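Local coordinates for C2 domain protein (Ramazzottius varieornatus, PDB 7DF2) that binds calcium ions in loops at one end of a C2 domain, though its wider role in the tardigrade is not established, at residues 89-95 with 128-132; 122-126 with 148-152. One frame throughout, in Å; residues are numbered along the deposited sequence. Where two conformers were deposited one is given.

How the contacts relate
Both contacts use strand 121-136, contact 2 near its start and contact 1 further along, with centres about 17 Å apart. Their segments alternate in the chain: 89-95, 122-126, 128-132, 148-152. They meet where Met128 N lies 2.7 Å from Cys148 O, a probable hydrogen bond between neighbouring strands of one antiparallel sheet. Contact 1 lays the loop between strands 70-77 and 96-100 on the outer face of that sheet, whereas contact 2 pairs strands 121-136 and 139-150 at the open end of their hairpin. Strand 121-136 then runs on to Asp134 and Asp136, so it links both contacts to the calcium site; contact 2 itself lies away from it.

Contact 1: residues 89-95 with 128-132; sequences SVPYSNY and MRVRA
Arg129 NH2 donates to the backbone oxygens of Lys80 and Asn83, and NE forms a salt bridge with Asp77, while Ser89 CB presses on Arg129 NH2 from 3.4 Å. Ser89 comes over one face of the guanidinium, with OG 3.5 Å from Arg129 CZ, but this hydroxyl is hydrogen-bonded to Asp84 O rather than to the arginine. The flat group is thus fixed in rotation by partners round its rim, and its charge is probably well balanced despite burial. Further down the extended chain, Tyr95 OH touches Arg129 CD at 3.3 Å, and Val90 CG1 meets the same methylene at 4.1 Å.

Two residues on, Arg131 reaches Tyr92 by a fully extended chain, with CG anti to the backbone N (chi1 173°). Its CD sits over the ring, 3.5 Å from the centroid, as a CH-pi contact. The guanidinium then lies nearly flat on the tyrosine, planes 16° apart, in an off-centre cation-pi stack with CZ 4.3 Å from the ring centroid. Arg131 NH1 is hydrogen-bonded to Asn145 OD1 on the adjacent strand, which holds the plane against the ring.

Between the two arginines, Val130 points the opposite way, toward the other sheet. This alternation is that of an interior strand in an antiparallel sheet of a C2 beta-sandwich: hydrophobic residues inward, arginines outward beneath a connecting loop with a short 3-10 turn.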
# COMPACT_ATOMS: atom_id res chain seq x y z
N SER A 89 -7.40 2.05 11.61
CA SER A 89 -7.31 2.80 10.36
C SER A 89 -8.28 2.27 9.32
O SER A 89 -9.18 3.00 8.88
CB SER A 89 -5.87 2.77 9.82
OG SER A 89 -5.34 1.45 9.86
N VAL A 90 -8.12 1.02 8.92
CA VAL A 90 -8.99 0.37 7.94
C VAL A 90 -8.89 -1.13 8.15
O VAL A 90 -7.78 -1.68 8.19
CB VAL A 90 -8.63 0.78 6.51
CG1 VAL A 90 -7.13 0.70 6.28
CG2 VAL A 90 -9.35 -0.12 5.51
N PRO A 91 -10.02 -1.83 8.30
CA PRO A 91 -9.97 -3.28 8.49
C PRO A 91 -9.30 -3.97 7.31
O PRO A 91 -9.48 -3.56 6.16
CB PRO A 91 -11.44 -3.67 8.61
CG PRO A 91 -12.15 -2.41 8.98
CD PRO A 91 -11.39 -1.31 8.32
N TYR A 92 -8.54 -5.02 7.61
CA TYR A 92 -7.82 -5.74 6.56
C TYR A 92 -8.77 -6.29 5.51
O TYR A 92 -8.40 -6.41 4.33
CB TYR A 92 -7.00 -6.88 7.18
CG TYR A 92 -5.91 -6.42 8.11
CD1 TYR A 92 -5.12 -5.31 7.82
CD2 TYR A 92 -5.65 -7.10 9.30
CE1 TYR A 92 -4.11 -4.90 8.67
CE2 TYR A 92 -4.66 -6.70 10.15
CZ TYR A 92 -3.89 -5.60 9.85
OH TYR A 92 -2.90 -5.21 10.71
N SER A 93 -10.02 -6.60 5.89
CA SER A 93 -10.99 -7.08 4.92
C SER A 93 -11.31 -6.06 3.84
O SER A 93 -11.88 -6.42 2.80
CB SER A 93 -12.28 -7.47 5.64
OG SER A 93 -12.81 -6.37 6.34
N ASN A 94 -10.99 -4.78 4.04
CA ASN A 94 -11.24 -3.76 3.04
C ASN A 94 -10.06 -3.53 2.10
O ASN A 94 -10.20 -2.79 1.13
CB ASN A 94 -11.63 -2.44 3.70
CG ASN A 94 -12.89 -2.58 4.55
OD1 ASN A 94 -13.04 -1.92 5.58
ND2 ASN A 94 -13.79 -3.46 4.13
N TYR A 95 -8.91 -4.14 2.38
CA TYR A 95 -7.79 -4.03 1.46
C TYR A 95 -8.08 -4.79 0.17
O TYR A 95 -8.96 -5.66 0.11
CB TYR A 95 -6.50 -4.60 2.08
CG TYR A 95 -5.84 -3.79 3.17
CD1 TYR A 95 -6.55 -3.31 4.27
CD2 TYR A 95 -4.46 -3.55 3.12
CE1 TYR A 95 -5.90 -2.59 5.29
CE2 TYR A 95 -3.82 -2.84 4.13
CZ TYR A 95 -4.54 -2.37 5.21
OH TYR A 95 -3.87 -1.67 6.18
N MET A 128 -0.02 4.94 1.94
CA MET A 128 -0.03 3.70 1.18
C MET A 128 0.21 2.56 2.16
O MET A 128 1.23 2.57 2.87
CB MET A 128 1.03 3.73 0.09
CG MET A 128 0.75 4.77 -0.99
SD MET A 128 1.98 4.72 -2.30
CE MET A 128 3.37 5.57 -1.57
N ARG A 129 -0.73 1.63 2.26
CA ARG A 129 -0.67 0.55 3.24
C ARG A 129 -0.56 -0.78 2.51
O ARG A 129 -1.32 -1.03 1.56
CB ARG A 129 -1.90 0.54 4.16
CG ARG A 129 -2.00 1.74 5.09
CD ARG A 129 -3.12 1.51 6.11
NE ARG A 129 -3.25 2.65 7.00
CZ ARG A 129 -2.61 2.78 8.16
NH1 ARG A 129 -1.77 1.83 8.57
NH2 ARG A 129 -2.80 3.86 8.90
N VAL A 130 0.36 -1.64 2.95
CA VAL A 130 0.48 -2.99 2.42
C VAL A 130 0.63 -3.94 3.60
O VAL A 130 1.34 -3.64 4.57
CB VAL A 130 1.69 -3.16 1.47
CG1 VAL A 130 1.86 -4.62 1.04
CG2 VAL A 130 1.55 -2.27 0.24
N ARG A 131 -0.06 -5.07 3.54
CA ARG A 131 0.14 -6.13 4.52
C ARG A 131 0.47 -7.42 3.80
O ARG A 131 -0.21 -7.81 2.84
CB ARG A 131 -1.09 -6.30 5.42
CG ARG A 131 -0.99 -7.52 6.36
CD ARG A 131 -2.19 -7.53 7.32
NE ARG A 131 -2.21 -8.69 8.20
CZ ARG A 131 -1.58 -8.76 9.37
NH1 ARG A 131 -0.88 -7.73 9.80
NH2 ARG A 131 -1.67 -9.86 10.11
N ALA A 132 1.51 -8.10 4.27
CA ALA A 132 1.91 -9.38 3.71
C ALA A 132 1.89 -10.43 4.82
O ALA A 132 2.44 -10.20 5.90
CB ALA A 132 3.31 -9.31 3.09

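Contact 2: residues 122-126 with 148-152; sequences GVRKI and CHITG
Lys125 runs past Thr151 and then over His149, meeting a different group at successive atoms. Its CB begins 4.5 Å from Thr151 CG2; the next carbon, CG, closes to 3.5 Å from that methyl, tighter than usual for two carbons, the two side chains lying side by side and pointing the same way. Lys125 CD then passes above one face of the imidazole, offset toward the rim, 3.9 Å from the His149 ring centroid and 16° off its normal, a CH-pi contact. At chi3 (-64°) the chain bends, and it brings NZ to 4.0 Å from His149 NE2, while the ammonium is held by a hydrogen bond to Asn82 OD1 in a loop.

Beneath this layer the backbones are joined by two hydrogen bonds, Ile126 N to Ile150 O at 3.0 Å and Ile150 N to Ile126 O at 2.7 Å. Beyond the pair the chains separate, and a water bridges them, donating to Arg124 O and accepting from Gly152 N.

Ile126 and Ile150 lie on the same side of the sheet, their CB atoms 4.2 Å apart, and both touch Ile43 and Trp188 of the facing sheet. This hydrogen-bonded antiparallel pair, with isoleucines turned inward and lysine and histidine flanking it, lies at the open end of the beta hairpin formed by strands 121-136 and 139-150 in the C2 beta-sandwich.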
# COMPACT_ATOMS: atom_id res chain seq x y z
N GLY A 122 -9.96 17.88 2.07
CA GLY A 122 -8.57 18.27 2.08
C GLY A 122 -7.79 17.23 2.87
O GLY A 122 -8.25 16.75 3.91
N VAL A 123 -6.60 16.87 2.37
CA VAL A 123 -5.72 15.96 3.08
C VAL A 123 -4.31 16.53 3.10
O VAL A 123 -3.90 17.26 2.19
CB VAL A 123 -5.71 14.54 2.47
CG1 VAL A 123 -7.08 13.90 2.58
CG2 VAL A 123 -5.23 14.58 1.03
N ARG A 124 -3.57 16.18 4.15
CA ARG A 124 -2.15 16.50 4.26
C ARG A 124 -1.25 15.30 4.07
O ARG A 124 -0.11 15.47 3.66
CB ARG A 124 -1.85 17.14 5.62
CG ARG A 124 -2.58 18.45 5.86
CD ARG A 124 -2.22 19.05 7.20
NE ARG A 124 -3.14 20.13 7.56
CZ ARG A 124 -2.99 21.40 7.20
NH1 ARG A 124 -3.88 22.31 7.57
NH2 ARG A 124 -1.95 21.76 6.45
N LYS A 125 -1.74 14.10 4.36
CA LYS A 125 -0.95 12.88 4.26
C LYS A 125 -1.85 11.75 3.80
O LYS A 125 -2.95 11.57 4.33
CB LYS A 125 -0.34 12.50 5.62
CG LYS A 125 1.03 13.09 5.88
CD LYS A 125 1.82 12.23 6.84
CE LYS A 125 1.16 12.17 8.19
NZ LYS A 125 2.11 11.66 9.21
N ILE A 126 -1.39 10.97 2.82
CA ILE A 126 -2.08 9.77 2.38
C ILE A 126 -1.15 8.59 2.61
O ILE A 126 -0.01 8.59 2.15
CB ILE A 126 -2.50 9.86 0.90
CG1 ILE A 126 -3.53 10.98 0.72
CG2 ILE A 126 -3.05 8.54 0.40
CD1 ILE A 126 -3.85 11.27 -0.73
N CYS A 148 3.79 3.89 3.87
CA CYS A 148 4.55 4.92 3.18
C CYS A 148 3.60 6.10 2.97
O CYS A 148 2.46 5.89 2.53
CB CYS A 148 5.06 4.38 1.85
SG CYS A 148 5.99 5.50 0.85
N HIS A 149 4.05 7.31 3.28
CA HIS A 149 3.17 8.47 3.15
C HIS A 149 3.38 9.24 1.86
O HIS A 149 4.52 9.47 1.43
CB HIS A 149 3.38 9.41 4.33
CG HIS A 149 2.95 8.83 5.64
ND1 HIS A 149 1.67 8.37 5.86
CD2 HIS A 149 3.63 8.63 6.79
CE1 HIS A 149 1.58 7.91 7.10
NE2 HIS A 149 2.76 8.06 7.68
N ILE A 150 2.28 9.67 1.26
CA ILE A 150 2.31 10.65 0.18
C ILE A 150 2.00 12.00 0.79
O ILE A 150 1.02 12.15 1.53
CB ILE A 150 1.28 10.29 -0.92
CG1 ILE A 150 1.59 8.93 -1.54
CG2 ILE A 150 1.24 11.37 -1.99
CD1 ILE A 150 0.37 8.30 -2.22
N THR A 151 2.85 12.99 0.51
CA THR A 151 2.63 14.37 0.93
C THR A 151 2.89 15.28 -0.27
O THR A 151 3.53 14.89 -1.25
CB THR A 151 3.52 14.76 2.12
OG1 THR A 151 4.90 14.67 1.75
CG2 THR A 151 3.25 13.85 3.32
N GLY A 152 2.39 16.51 -0.17
CA GLY A 152 2.27 17.36 -1.34
C GLY A 152 3.18 18.57 -1.44
O GLY A 152 2.94 19.42 -2.31
O HOH W 1 0.69 17.27 1.78